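Local structure of Rio2 kinase (Chaetomium thermophilum, 4GYI) at residues Y84-T89 and A182-T187; L226-F231 and P260-M265; W17-A22 and K40-R45. The protein is an atypical RIO-family kinase of pre-40S ribosome maturation that binds ADP and magnesium, carries a phosphoaspartate, and probably phosphorylates serine and threonine residues. All coordinates share one frame; numbering follows the deposited sequence.

Contact 1. Residues Y84-T89 and A182-T187; sequences YLALHT and AQSRHT. With EDO (1,2-ethanediol), chain E.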
ATOM      1  N   TYR A  84      12.188   5.138   8.092  1.00 33.59           N
ATOM      2  CA  TYR A  84      12.960   6.384   8.133  1.00 36.71           C
ATOM      3  C   TYR A  84      13.577   6.699   6.775  1.00 38.63           C
ATOM      4  O   TYR A  84      13.491   7.826   6.299  1.00 30.61           O
ATOM      5  CB  TYR A  84      14.060   6.323   9.195  1.00 31.58           C
ATOM      6  CG  TYR A  84      13.641   6.800  10.570  1.00 40.44           C
ATOM      7  CD1 TYR A  84      14.445   7.675  11.299  1.00 45.34           C
ATOM      8  CD2 TYR A  84      12.453   6.371  11.145  1.00 45.14           C
ATOM      9  CE1 TYR A  84      14.078   8.099  12.566  1.00 45.52           C
ATOM     10  CE2 TYR A  84      12.075   6.798  12.407  1.00 37.79           C
ATOM     11  CZ  TYR A  84      12.891   7.657  13.112  1.00 50.10           C
ATOM     12  OH  TYR A  84      12.509   8.072  14.366  1.00 49.52           O
ATOM     13  N   LEU A  85      14.182   5.690   6.150  1.00 38.88           N
ATOM     14  CA  LEU A  85      14.769   5.869   4.826  1.00 42.82           C
ATOM     15  C   LEU A  85      13.727   6.307   3.807  1.00 39.98           C
ATOM     16  O   LEU A  85      13.993   7.183   2.997  1.00 35.20           O
ATOM     17  CB  LEU A  85      15.455   4.589   4.354  1.00 36.75           C
ATOM     18  CG  LEU A  85      16.795   4.308   5.021  1.00 39.08           C
ATOM     19  CD1 LEU A  85      17.266   2.904   4.699  1.00 28.72           C
ATOM     20  CD2 LEU A  85      17.833   5.346   4.585  1.00 41.74           C
ATOM     21  N   ALA A  86      12.543   5.697   3.853  1.00 34.74           N
ATOM     22  CA  ALA A  86      11.458   6.104   2.964  1.00 30.20           C
ATOM     23  C   ALA A  86      11.069   7.560   3.190  1.00 25.35           C
ATOM     24  O   ALA A  86      10.914   8.310   2.245  1.00 31.96           O
ATOM     25  CB  ALA A  86      10.235   5.200   3.149  1.00 27.64           C
ATOM     26  N   LEU A  87      10.884   7.944   4.449  1.00 28.60           N
ATOM     27  CA  LEU A  87      10.501   9.317   4.779  1.00 35.44           C
ATOM     28  C   LEU A  87      11.545  10.325   4.312  1.00 41.38           C
ATOM     29  O   LEU A  87      11.210  11.389   3.800  1.00 44.11           O
ATOM     30  CB  LEU A  87      10.287   9.480   6.283  1.00 36.54           C
ATOM     31  CG  LEU A  87       8.912   9.113   6.833  1.00 54.91           C
ATOM     32  CD1 LEU A  87       8.935   9.135   8.353  1.00 52.32           C
ATOM     33  CD2 LEU A  87       7.865  10.078   6.292  1.00 59.89           C
ATOM     34  N   HIS A  88      12.810   9.975   4.505  1.00 44.73           N
ATOM     35  CA  HIS A  88      13.925  10.822   4.106  1.00 44.69           C
ATOM     36  C   HIS A  88      13.882  11.095   2.604  1.00 46.00           C
ATOM     37  O   HIS A  88      14.073  12.227   2.143  1.00 45.71           O
ATOM     38  CB  HIS A  88      15.232  10.130   4.477  1.00 50.63           C
ATOM     39  CG  HIS A  88      16.415  11.039   4.466  1.00 51.99           C
ATOM     40  ND1 HIS A  88      16.563  12.074   5.365  1.00 57.62           N
ATOM     41  CD2 HIS A  88      17.499  11.077   3.660  1.00 43.07           C
ATOM     42  CE1 HIS A  88      17.693  12.708   5.116  1.00 57.28           C
ATOM     43  NE2 HIS A  88      18.281  12.123   4.088  1.00 59.26           N
ATOM     44  N   THR A  89      13.612  10.044   1.842  1.00 41.26           N
ATOM     45  CA  THR A  89      13.496  10.164   0.402  1.00 37.72           C
ATOM     46  C   THR A  89      12.317  11.067   0.037  1.00 45.28           C
ATOM     47  O   THR A  89      12.446  11.936  -0.827  1.00 44.02           O
ATOM     48  CB  THR A  89      13.353   8.778  -0.251  1.00 35.33           C
ATOM     49  OG1 THR A  89      14.554   8.040  -0.029  1.00 34.99           O
ATOM     50  CG2 THR A  89      13.105   8.882  -1.749  1.00 30.01           C
ATOM     51  N   ALA A 182       3.841   9.954  -5.144  1.00 40.01           N
ATOM     52  CA  ALA A 182       5.221   9.486  -5.145  1.00 36.45           C
ATOM     53  C   ALA A 182       5.274   8.109  -4.538  1.00 31.37           C
ATOM     54  O   ALA A 182       4.329   7.686  -3.891  1.00 34.50           O
ATOM     55  CB  ALA A 182       6.105  10.436  -4.365  1.00 41.88           C
ATOM     56  N   GLN A 183       6.383   7.409  -4.730  1.00 31.74           N
ATOM     57  CA  GLN A 183       6.504   6.068  -4.175  1.00 30.55           C
ATOM     58  C   GLN A 183       7.946   5.834  -3.771  1.00 30.77           C
ATOM     59  O   GLN A 183       8.857   6.102  -4.548  1.00 41.98           O
ATOM     60  CB  GLN A 183       6.043   5.021  -5.206  1.00 34.60           C
ATOM     61  CG  GLN A 183       6.035   3.585  -4.694  1.00 35.80           C
ATOM     62  CD  GLN A 183       7.388   2.904  -4.817  1.00 42.16           C
ATOM     63  OE1 GLN A 183       8.048   3.001  -5.848  1.00 37.61           O
ATOM     64  NE2 GLN A 183       7.812   2.226  -3.756  1.00 43.37           N
ATOM     65  N   SER A 184       8.173   5.354  -2.558  1.00 30.54           N
ATOM     66  CA  SER A 184       9.533   4.986  -2.181  1.00 35.10           C
ATOM     67  C   SER A 184       9.536   3.729  -1.337  1.00 38.39           C
ATOM     68  O   SER A 184       8.852   3.664  -0.322  1.00 30.02           O
ATOM     69  CB  SER A 184      10.229   6.121  -1.439  1.00 29.72           C
ATOM     70  OG  SER A 184      11.534   5.727  -1.027  1.00 30.80           O
ATOM     71  N   ARG A 185      10.294   2.721  -1.766  1.00 28.32           N
ATOM     72  CA  ARG A 185      10.382   1.470  -1.020  1.00 25.51           C
ATOM     73  C   ARG A 185       8.981   0.872  -0.763  1.00 28.27           C
ATOM     74  O   ARG A 185       8.234   0.593  -1.707  1.00 29.05           O
ATOM     75  CB  ARG A 185      11.175   1.686   0.276  1.00 25.15           C
ATOM     76  CG  ARG A 185      12.602   2.115   0.021  1.00 30.76           C
ATOM     77  CD  ARG A 185      13.188   2.814   1.230  1.00 40.64           C
ATOM     78  NE  ARG A 185      14.610   3.129   1.086  1.00 33.53           N
ATOM     79  CZ  ARG A 185      15.083   4.305   0.674  1.00 35.17           C
ATOM     80  NH1 ARG A 185      14.258   5.289   0.337  1.00 41.69           N
ATOM     81  NH2 ARG A 185      16.377   4.492   0.595  1.00 37.26           N
ATOM     82  N   HIS A 186       8.612   0.720   0.506  1.00 25.76           N
ATOM     83  CA  HIS A 186       7.308   0.152   0.867  1.00 29.01           C
ATOM     84  C   HIS A 186       6.201   1.203   1.064  1.00 27.81           C
ATOM     85  O   HIS A 186       5.169   0.923   1.688  1.00 24.24           O
ATOM     86  CB  HIS A 186       7.425  -0.703   2.134  1.00 26.69           C
ATOM     87  CG  HIS A 186       7.952   0.036   3.335  1.00 27.72           C
ATOM     88  ND1 HIS A 186       8.965   0.971   3.258  1.00 27.45           N
ATOM     89  CD2 HIS A 186       7.624  -0.049   4.646  1.00 26.85           C
ATOM     90  CE1 HIS A 186       9.237   1.431   4.468  1.00 27.48           C
ATOM     91  NE2 HIS A 186       8.431   0.837   5.327  1.00 29.72           N
ATOM     92  N   THR A 187       6.405   2.408   0.548  1.00 29.65           N
ATOM     93  CA  THR A 187       5.494   3.496   0.896  1.00 34.01           C
ATOM     94  C   THR A 187       4.910   4.183  -0.317  1.00 36.46           C
ATOM     95  O   THR A 187       5.516   4.194  -1.387  1.00 42.30           O
ATOM     96  CB  THR A 187       6.174   4.556   1.808  1.00 23.73           C
ATOM     97  OG1 THR A 187       7.109   5.333   1.043  1.00 26.28           O
ATOM     98  CG2 THR A 187       6.900   3.884   2.942  1.00 24.25           C
TER
HETATM   99  C1  EDO E 404      13.007   1.872  -3.616  1.00 70.02           C
HETATM  100  O1  EDO E 404      12.854   0.442  -3.691  1.00 78.41           O
HETATM  101  C2  EDO E 404      11.987   2.564  -4.513  1.00 60.76           C
HETATM  102  O2  EDO E 404      10.830   1.732  -4.690  1.00 66.11           O
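R185 reaches across to helix 79-92 and gives a hydrogen bond from NH1 to T89 OG1, 2.8 Å long and bent to 151°. T89 OG1 lies at the guanidinium edge, 12° out of its plane. L85 covers one face of the same group, with CB offset toward the rim and 3.7 Å from R185 CZ. The R185 chain runs extended from CG to NE, which carries the charge from the turn to the helix. NH1 also makes a weak bond to S184 OG, while NE forms a salt bridge with E24 of helix 14-26. A86 packs on the turn with its methyl: CB meets T187 CG2 at 3.6 Å and H186 CE1 at 4.1 Å.

S184 O accepts from both T187 N and T187 OG1, the latter on a lone pair at 2.8 Å. H186 NE2 bonds to D83 and T187 OG1 to H90, so the helix grips the turn again. Q183 NE2 and OE1 both hydrogen-bond O2 of an ethanediol, probably from the crystallisation liquor, which R157 also holds. Residues S184-T187 form a type II' turn in the beta-hairpin of strands 180-184 and 187-191, where the kinase sheet meets the N-terminal domain of Rio2.

Contact 2. Residues L226-F231 and P260-M265; sequences LIHGDF and PQMVSM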
ATOM      1  N   LEU A 226      -8.990  -5.675 -15.400  1.00 40.19           N
ATOM      2  CA  LEU A 226      -8.701  -5.755 -13.969  1.00 39.99           C
ATOM      3  C   LEU A 226      -9.838  -6.285 -13.093  1.00 50.19           C
ATOM      4  O   LEU A 226     -11.031  -6.098 -13.389  1.00 48.78           O
ATOM      5  CB  LEU A 226      -8.275  -4.392 -13.446  1.00 35.29           C
ATOM      6  CG  LEU A 226      -6.926  -3.905 -13.965  1.00 43.96           C
ATOM      7  CD1 LEU A 226      -6.729  -2.461 -13.585  1.00 45.96           C
ATOM      8  CD2 LEU A 226      -5.805  -4.770 -13.406  1.00 43.81           C
ATOM      9  N   ILE A 227      -9.432  -6.946 -12.010  1.00 31.29           N
ATOM     10  CA  ILE A 227     -10.321  -7.331 -10.935  1.00 30.88           C
ATOM     11  C   ILE A 227      -9.673  -6.841  -9.646  1.00 38.52           C
ATOM     12  O   ILE A 227      -8.507  -7.156  -9.365  1.00 33.04           O
ATOM     13  CB  ILE A 227     -10.450  -8.841 -10.862  1.00 30.91           C
ATOM     14  CG1 ILE A 227     -11.173  -9.370 -12.098  1.00 32.43           C
ATOM     15  CG2 ILE A 227     -11.164  -9.261  -9.588  1.00 27.51           C
ATOM     16  CD1 ILE A 227     -11.066 -10.854 -12.226  1.00 37.72           C
ATOM     17  N   HIS A 228     -10.422  -6.069  -8.869  1.00 35.88           N
ATOM     18  CA  HIS A 228      -9.879  -5.395  -7.688  1.00 37.67           C
ATOM     19  C   HIS A 228      -9.373  -6.401  -6.661  1.00 31.72           C
ATOM     20  O   HIS A 228      -8.232  -6.304  -6.212  1.00 31.41           O
ATOM     21  CB  HIS A 228     -10.926  -4.458  -7.079  1.00 30.45           C
ATOM     22  CG  HIS A 228     -10.430  -3.671  -5.904  1.00 32.20           C
ATOM     23  ND1 HIS A 228     -10.325  -4.212  -4.640  1.00 34.22           N
ATOM     24  CD2 HIS A 228     -10.053  -2.375  -5.792  1.00 25.84           C
ATOM     25  CE1 HIS A 228      -9.881  -3.288  -3.805  1.00 33.31           C
ATOM     26  NE2 HIS A 228      -9.713  -2.162  -4.475  1.00 25.56           N
ATOM     27  N   GLY A 229     -10.205  -7.389  -6.333  1.00 26.88           N
ATOM     28  CA  GLY A 229      -9.791  -8.496  -5.481  1.00 25.39           C
ATOM     29  C   GLY A 229     -10.042  -8.268  -3.993  1.00 30.67           C
ATOM     30  O   GLY A 229      -9.936  -9.194  -3.191  1.00 32.84           O
ATOM     31  N   ASP A 230     -10.368  -7.037  -3.612  1.00 29.36           N
ATOM     32  CA  ASP A 230     -10.720  -6.766  -2.217  1.00 31.08           C
ATOM     33  C   ASP A 230     -11.762  -5.637  -2.189  1.00 36.96           C
ATOM     34  O   ASP A 230     -11.643  -4.666  -1.441  1.00 26.69           O
ATOM     35  CB  ASP A 230      -9.454  -6.418  -1.425  1.00 31.94           C
ATOM     36  CG  ASP A 230      -9.684  -6.407   0.069  1.00 49.07           C
ATOM     37  OD1 ASP A 230     -10.697  -7.003   0.505  1.00 43.79           O
ATOM     38  OD2 ASP A 230      -8.863  -5.794   0.796  1.00 51.91           O
ATOM     39  N   PHE A 231     -12.774  -5.784  -3.044  1.00 32.25           N
ATOM     40  CA  PHE A 231     -13.744  -4.741  -3.322  1.00 33.45           C
ATOM     41  C   PHE A 231     -14.860  -4.881  -2.298  1.00 42.72           C
ATOM     42  O   PHE A 231     -15.733  -5.732  -2.429  1.00 50.82           O
ATOM     43  CB  PHE A 231     -14.274  -4.904  -4.760  1.00 34.70           C
ATOM     44  CG  PHE A 231     -14.959  -3.674  -5.327  1.00 37.13           C
ATOM     45  CD1 PHE A 231     -14.242  -2.735  -6.052  1.00 37.29           C
ATOM     46  CD2 PHE A 231     -16.325  -3.485  -5.176  1.00 38.98           C
ATOM     47  CE1 PHE A 231     -14.870  -1.610  -6.597  1.00 42.21           C
ATOM     48  CE2 PHE A 231     -16.957  -2.369  -5.712  1.00 33.65           C
ATOM     49  CZ  PHE A 231     -16.225  -1.423  -6.426  1.00 32.35           C
ATOM     50  N   PRO A 260      -2.849  -3.222  -3.948  1.00 27.67           N
ATOM     51  CA  PRO A 260      -1.738  -4.164  -4.155  1.00 29.07           C
ATOM     52  C   PRO A 260      -2.212  -5.587  -4.533  1.00 38.20           C
ATOM     53  O   PRO A 260      -1.404  -6.378  -5.012  1.00 38.94           O
ATOM     54  CB  PRO A 260      -1.046  -4.192  -2.779  1.00 28.68           C
ATOM     55  CG  PRO A 260      -2.144  -3.957  -1.818  1.00 34.07           C
ATOM     56  CD  PRO A 260      -3.035  -2.929  -2.514  1.00 30.79           C
ATOM     57  N   GLN A 261      -3.493  -5.902  -4.335  1.00 32.38           N
ATOM     58  CA  GLN A 261      -3.993  -7.253  -4.621  1.00 34.94           C
ATOM     59  C   GLN A 261      -4.714  -7.416  -5.969  1.00 30.24           C
ATOM     60  O   GLN A 261      -5.148  -8.511  -6.306  1.00 31.58           O
ATOM     61  CB  GLN A 261      -4.881  -7.786  -3.476  1.00 33.94           C
ATOM     62  CG  GLN A 261      -6.286  -7.173  -3.406  1.00 27.20           C
ATOM     63  CD  GLN A 261      -6.243  -5.656  -3.204  1.00 35.57           C
ATOM     64  OE1 GLN A 261      -5.524  -5.150  -2.343  1.00 39.06           O
ATOM     65  NE2 GLN A 261      -6.984  -4.931  -4.023  1.00 27.47           N
ATOM     66  N   MET A 262      -4.839  -6.344  -6.735  1.00 27.74           N
ATOM     67  CA  MET A 262      -5.485  -6.430  -8.043  1.00 30.73           C
ATOM     68  C   MET A 262      -4.951  -7.527  -8.933  1.00 35.45           C
ATOM     69  O   MET A 262      -3.760  -7.794  -8.960  1.00 39.00           O
ATOM     70  CB  MET A 262      -5.346  -5.127  -8.797  1.00 36.55           C
ATOM     71  CG  MET A 262      -6.174  -4.040  -8.244  1.00 42.36           C
ATOM     72  SD  MET A 262      -6.335  -2.814  -9.526  1.00 42.85           S
ATOM     73  CE  MET A 262      -8.096  -2.561  -9.434  1.00 31.65           C
ATOM     74  N   VAL A 263      -5.850  -8.171  -9.664  1.00 43.26           N
ATOM     75  CA  VAL A 263      -5.444  -9.228 -10.575  1.00 45.23           C
ATOM     76  C   VAL A 263      -6.043  -8.993 -11.949  1.00 51.58           C
ATOM     77  O   VAL A 263      -7.079  -8.329 -12.090  1.00 47.41           O
ATOM     78  CB  VAL A 263      -5.840 -10.628 -10.071  1.00 44.83           C
ATOM     79  CG1 VAL A 263      -5.353 -10.834  -8.658  1.00 44.08           C
ATOM     80  CG2 VAL A 263      -7.338 -10.817 -10.131  1.00 41.27           C
ATOM     81  N   SER A 264      -5.376  -9.534 -12.962  1.00 45.30           N
ATOM     82  CA  SER A 264      -5.853  -9.415 -14.326  1.00 42.62           C
ATOM     83  C   SER A 264      -7.067 -10.294 -14.564  1.00 43.69           C
ATOM     84  O   SER A 264      -7.207 -11.347 -13.944  1.00 46.04           O
ATOM     85  CB  SER A 264      -4.744  -9.815 -15.294  1.00 48.22           C
ATOM     86  OG  SER A 264      -5.298 -10.275 -16.496  1.00 45.11           O
ATOM     87  N   MET A 265      -7.933  -9.889 -15.489  1.00 41.14           N
ATOM     88  CA  MET A 265      -9.065 -10.735 -15.864  1.00 40.62           C
ATOM     89  C   MET A 265      -8.594 -12.052 -16.479  1.00 47.71           C
ATOM     90  O   MET A 265      -9.384 -12.977 -16.655  1.00 48.21           O
ATOM     91  CB  MET A 265     -10.008 -10.014 -16.837  1.00 37.25           C
ATOM     92  CG  MET A 265     -10.886  -8.960 -16.201  1.00 33.06           C
ATOM     93  SD  MET A 265     -12.326  -9.614 -15.324  1.00 45.23           S
ATOM     94  CE  MET A 265     -13.202 -10.367 -16.716  1.00 45.46           C
TER
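The L226 side chain crosses that of M262 at about a right angle, CD1 lying 4.1 Å from SD. L226 also pairs with S264, antiparallel and non-hydrogen-bonded. At I227 the pairing is hydrogen-bonded. I227 N gives to V263 O at 2.7 Å, and V263 N returns a bond to I227 O at 2.9 Å. The side chains of both residues lie on one face of this two-stranded sheet, where I227 CB meets V263 CG2. I227 CG1 also touches M265 SD at 3.4 Å; M265 bends at chi2 (-79°), which turns SD onto the isoleucine.

H228 leaves the strand. Its carbonyl O accepts from Q261 NE2 at 2.9 Å and 166°, with the donor 44° out of the carbonyl plane. The same amide nitrogen sits over one face of the imidazole, 3.3 Å from H228 CE1. H228 ND1 takes the N-H of D230 nearly in the ring plane, and NE2 is bonded to I257 O, so both ring nitrogens fix its rotation. Beyond G229, D230 sets CB 3.7 Å from Q261 CD, while its carboxylate forms a salt bridge with R343.

Q261 NE2 also bonds the carbonyl O of the phosphoaspartate at position 258. With an alanine in place of Q261, H228 O and the carbonyl of residue 258 would probably both lose their amide donor, and a gap would open beside D230 CB. One amide thus ties the backbone of the HGD segment, the catalytic-loop motif of the kinase fold, to the modified residue next to magnesium and ADP.

Contact 3. Residues W17-A22 and K40-R45; sequences WRVLTA and KIARLR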
ATOM      1  N   TRP A  17      22.433   9.385   8.208  1.00 36.85           N
ATOM      2  CA  TRP A  17      21.688   8.970   7.028  1.00 42.55           C
ATOM      3  C   TRP A  17      22.524   8.132   6.058  1.00 39.88           C
ATOM      4  O   TRP A  17      22.062   7.117   5.539  1.00 42.29           O
ATOM      5  CB  TRP A  17      21.079  10.186   6.338  1.00 40.57           C
ATOM      6  CG  TRP A  17      19.945  10.755   7.134  1.00 42.39           C
ATOM      7  CD1 TRP A  17      19.939  11.917   7.843  1.00 48.94           C
ATOM      8  CD2 TRP A  17      18.671  10.140   7.356  1.00 37.14           C
ATOM      9  NE1 TRP A  17      18.724  12.084   8.464  1.00 48.84           N
ATOM     10  CE2 TRP A  17      17.926  11.007   8.177  1.00 44.23           C
ATOM     11  CE3 TRP A  17      18.080   8.946   6.919  1.00 34.16           C
ATOM     12  CZ2 TRP A  17      16.616  10.719   8.572  1.00 42.61           C
ATOM     13  CZ3 TRP A  17      16.779   8.662   7.310  1.00 42.86           C
ATOM     14  CH2 TRP A  17      16.063   9.543   8.125  1.00 43.79           C
ATOM     15  N   ARG A  18      23.762   8.549   5.839  1.00 40.03           N
ATOM     16  CA  ARG A  18      24.661   7.872   4.916  1.00 47.35           C
ATOM     17  C   ARG A  18      24.972   6.436   5.356  1.00 45.50           C
ATOM     18  O   ARG A  18      25.039   5.527   4.535  1.00 50.06           O
ATOM     19  CB  ARG A  18      25.949   8.687   4.782  1.00 48.10           C
ATOM     20  CG  ARG A  18      26.823   8.275   3.621  1.00 67.72           C
ATOM     21  CD  ARG A  18      28.059   9.177   3.487  1.00 80.63           C
ATOM     22  NE  ARG A  18      28.759   8.903   2.236  1.00 83.62           N
ATOM     23  CZ  ARG A  18      28.481   9.508   1.086  1.00 85.45           C
ATOM     24  NH1 ARG A  18      27.534  10.438   1.044  1.00 85.64           N
ATOM     25  NH2 ARG A  18      29.155   9.197  -0.016  1.00 87.00           N
ATOM     26  N   VAL A  19      25.163   6.246   6.658  1.00 43.67           N
ATOM     27  CA  VAL A  19      25.410   4.925   7.226  1.00 40.51           C
ATOM     28  C   VAL A  19      24.140   4.061   7.196  1.00 42.19           C
ATOM     29  O   VAL A  19      24.191   2.879   6.837  1.00 38.70           O
ATOM     30  CB  VAL A  19      25.966   5.040   8.666  1.00 44.88           C
ATOM     31  CG1 VAL A  19      26.072   3.677   9.324  1.00 47.96           C
ATOM     32  CG2 VAL A  19      27.326   5.706   8.642  1.00 51.03           C
ATOM     33  N   LEU A  20      23.005   4.654   7.565  1.00 41.57           N
ATOM     34  CA  LEU A  20      21.727   3.977   7.444  1.00 42.14           C
ATOM     35  C   LEU A  20      21.520   3.514   6.003  1.00 40.59           C
ATOM     36  O   LEU A  20      21.177   2.359   5.756  1.00 38.56           O
ATOM     37  CB  LEU A  20      20.573   4.883   7.897  1.00 36.55           C
ATOM     38  CG  LEU A  20      19.223   4.182   8.047  1.00 35.57           C
ATOM     39  CD1 LEU A  20      19.368   3.000   9.006  1.00 31.99           C
ATOM     40  CD2 LEU A  20      18.092   5.156   8.523  1.00 33.53           C
ATOM     41  N   THR A  21      21.746   4.412   5.052  1.00 37.15           N
ATOM     42  CA  THR A  21      21.601   4.081   3.636  1.00 41.18           C
ATOM     43  C   THR A  21      22.569   2.976   3.213  1.00 40.37           C
ATOM     44  O   THR A  21      22.225   2.097   2.420  1.00 38.94           O
ATOM     45  CB  THR A  21      21.852   5.321   2.761  1.00 46.48           C
ATOM     46  OG1 THR A  21      20.913   6.351   3.109  1.00 47.04           O
ATOM     47  CG2 THR A  21      21.713   4.980   1.279  1.00 42.53           C
ATOM     48  N   ALA A  22      23.778   3.025   3.764  1.00 42.33           N
ATOM     49  CA  ALA A  22      24.800   2.017   3.494  1.00 49.79           C
ATOM     50  C   ALA A  22      24.395   0.634   3.985  1.00 47.03           C
ATOM     51  O   ALA A  22      24.718  -0.374   3.356  1.00 46.55           O
ATOM     52  CB  ALA A  22      26.145   2.430   4.120  1.00 50.08           C
ATOM     53  N   LYS A  40      32.841   0.351   4.225  1.00 52.60           N
ATOM     54  CA  LYS A  40      33.227   0.494   2.828  1.00 55.10           C
ATOM     55  C   LYS A  40      32.141   1.191   2.012  1.00 56.03           C
ATOM     56  O   LYS A  40      32.406   2.173   1.331  1.00 51.86           O
ATOM     57  CB  LYS A  40      33.567  -0.867   2.210  1.00 55.94           C
ATOM     58  CG  LYS A  40      33.518  -0.872   0.690  1.00 68.13           C
ATOM     59  CD  LYS A  40      34.379  -1.979   0.101  1.00 81.18           C
ATOM     60  CE  LYS A  40      34.145  -2.109  -1.397  1.00 91.54           C
ATOM     61  NZ  LYS A  40      34.007  -0.775  -2.047  1.00 93.61           N
ATOM     62  N   ILE A  41      30.914   0.686   2.091  1.00 59.86           N
ATOM     63  CA  ILE A  41      29.796   1.290   1.375  1.00 50.45           C
ATOM     64  C   ILE A  41      29.577   2.740   1.811  1.00 51.24           C
ATOM     65  O   ILE A  41      29.343   3.615   0.974  1.00 57.47           O
ATOM     66  CB  ILE A  41      28.497   0.484   1.584  1.00 58.23           C
ATOM     67  CG1 ILE A  41      28.672  -0.940   1.062  1.00 60.05           C
ATOM     68  CG2 ILE A  41      27.321   1.161   0.889  1.00 55.73           C
ATOM     69  CD1 ILE A  41      27.499  -1.824   1.369  1.00 61.72           C
ATOM     70  N   ALA A  42      29.680   2.998   3.115  1.00 43.31           N
ATOM     71  CA  ALA A  42      29.462   4.349   3.654  1.00 50.24           C
ATOM     72  C   ALA A  42      30.557   5.365   3.319  1.00 65.73           C
ATOM     73  O   ALA A  42      30.406   6.560   3.615  1.00 65.10           O
ATOM     74  CB  ALA A  42      29.253   4.300   5.166  1.00 51.70           C
ATOM     75  N   ARG A  43      31.654   4.897   2.722  1.00 72.17           N
ATOM     76  CA  ARG A  43      32.798   5.769   2.444  1.00 74.62           C
ATOM     77  C   ARG A  43      32.409   6.990   1.602  1.00 78.73           C
ATOM     78  O   ARG A  43      32.029   6.871   0.434  1.00 80.12           O
ATOM     79  CB  ARG A  43      33.974   4.987   1.832  1.00 67.45           C
ATOM     80  CG  ARG A  43      35.113   4.740   2.830  1.00 76.67           C
ATOM     81  CD  ARG A  43      35.988   3.535   2.474  1.00 80.19           C
ATOM     82  NE  ARG A  43      36.506   3.602   1.112  1.00 86.76           N
ATOM     83  CZ  ARG A  43      36.810   2.536   0.376  1.00 97.70           C
ATOM     84  NH1 ARG A  43      36.641   1.313   0.869  1.00 97.10           N
ATOM     85  NH2 ARG A  43      37.280   2.687  -0.856  1.00103.14           N
ATOM     86  N   LEU A  44      32.488   8.156   2.238  1.00 79.35           N
ATOM     87  CA  LEU A  44      32.093   9.426   1.641  1.00 85.83           C
ATOM     88  C   LEU A  44      32.961   9.758   0.429  1.00 96.41           C
ATOM     89  O   LEU A  44      32.484   9.736  -0.709  1.00101.21           O
ATOM     90  CB  LEU A  44      32.177  10.537   2.697  1.00 82.89           C
ATOM     91  CG  LEU A  44      32.054  12.011   2.299  1.00 81.56           C
ATOM     92  CD1 LEU A  44      30.659  12.339   1.829  1.00 73.90           C
ATOM     93  CD2 LEU A  44      32.457  12.921   3.459  1.00 80.37           C
ATOM     94  N   ARG A  45      34.235  10.052   0.689  1.00 87.27           N
ATOM     95  CA  ARG A  45      35.207  10.388  -0.355  1.00 98.80           C
ATOM     96  C   ARG A  45      36.161   9.263  -0.846  1.00117.41           C
ATOM     97  O   ARG A  45      36.402   9.170  -2.052  1.00125.53           O
ATOM     98  CB  ARG A  45      36.003  11.641   0.039  1.00111.63           C
ATOM     99  CG  ARG A  45      37.016  12.110  -1.001  1.00122.77           C
ATOM    100  CD  ARG A  45      36.368  12.529  -2.311  1.00126.57           C
ATOM    101  NE  ARG A  45      37.350  13.052  -3.260  1.00130.70           N
ATOM    102  CZ  ARG A  45      38.122  12.295  -4.035  1.00132.66           C
ATOM    103  NH1 ARG A  45      38.039  10.972  -3.971  1.00130.10           N
ATOM    104  NH2 ARG A  45      38.986  12.859  -4.869  1.00136.07           N
TER
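A22 on helix 14-26 and A42 on the segment 40-45 bring the two backbones close, with CA atoms 5.2 Å apart. Small side chains permit this approach. The CB atoms of A22 and A42 touch at 3.8 Å, and A22 CB also meets I41 CG2 at 3.7 Å. The other branch of I41 brings CD1 to 3.7 Å from A22 O. V19 adds a looser apolar contact from CG2 to A42 CB. Its side chain also touches V51, S54, I55 and L58 of helix 51-60, so V19 bridges segment 40-45 and that helix.

One turn before A22, R18 provides the polar part. Its CG is anti to the backbone N (chi1 -166°), and the chain stays extended as far as NE, so the guanidinium reaches the A42-L44 backbone. NE gives a hydrogen bond to A42 O, 3.2 Å long with an angle of 141°. The acceptor lies in the guanidinium plane, but the donor stands 47° out of the carbonyl plane, so it does not sit on a lone pair. L44 lies over one guanidinium face, with CD1 3.6 Å from R18 CZ and above the centre of the group. The two side chains cross at about a right angle. The arginine thus holds a backbone carbonyl at its edge and a leucine methyl against its face. A long, weak ion pair links R18 NE to E15 on the same helix. The leucine is exposed, so this side of the contact borders solvent, whereas both alanines are buried.

The packing is that of the three-helix core of a winged helix-turn-helix domain, the N-terminal domain of Rio2, away from the nucleotide site.

In the fold
Contact 3 comes first along the chain, then contact 1, then contact 2. Contacts 3 and 1 lie on the same side of the chain's centre, with their own centres about 18 Å apart, and they touch directly: W17 stacks on H88, and L20 and T21 pack on L85. Helix 14-26 of the N-terminal domain is thus joined through helix 79-92 to the five-stranded kinase sheet. Contact 2 lies across the chain's centre, about 24 Å from contact 1 and 40 Å from contact 3, centre to centre, beside the magnesium and ADP. Contact 3 is internal to the N-terminal domain, contact 1 joins the two domains, and contact 2 belongs to the active site.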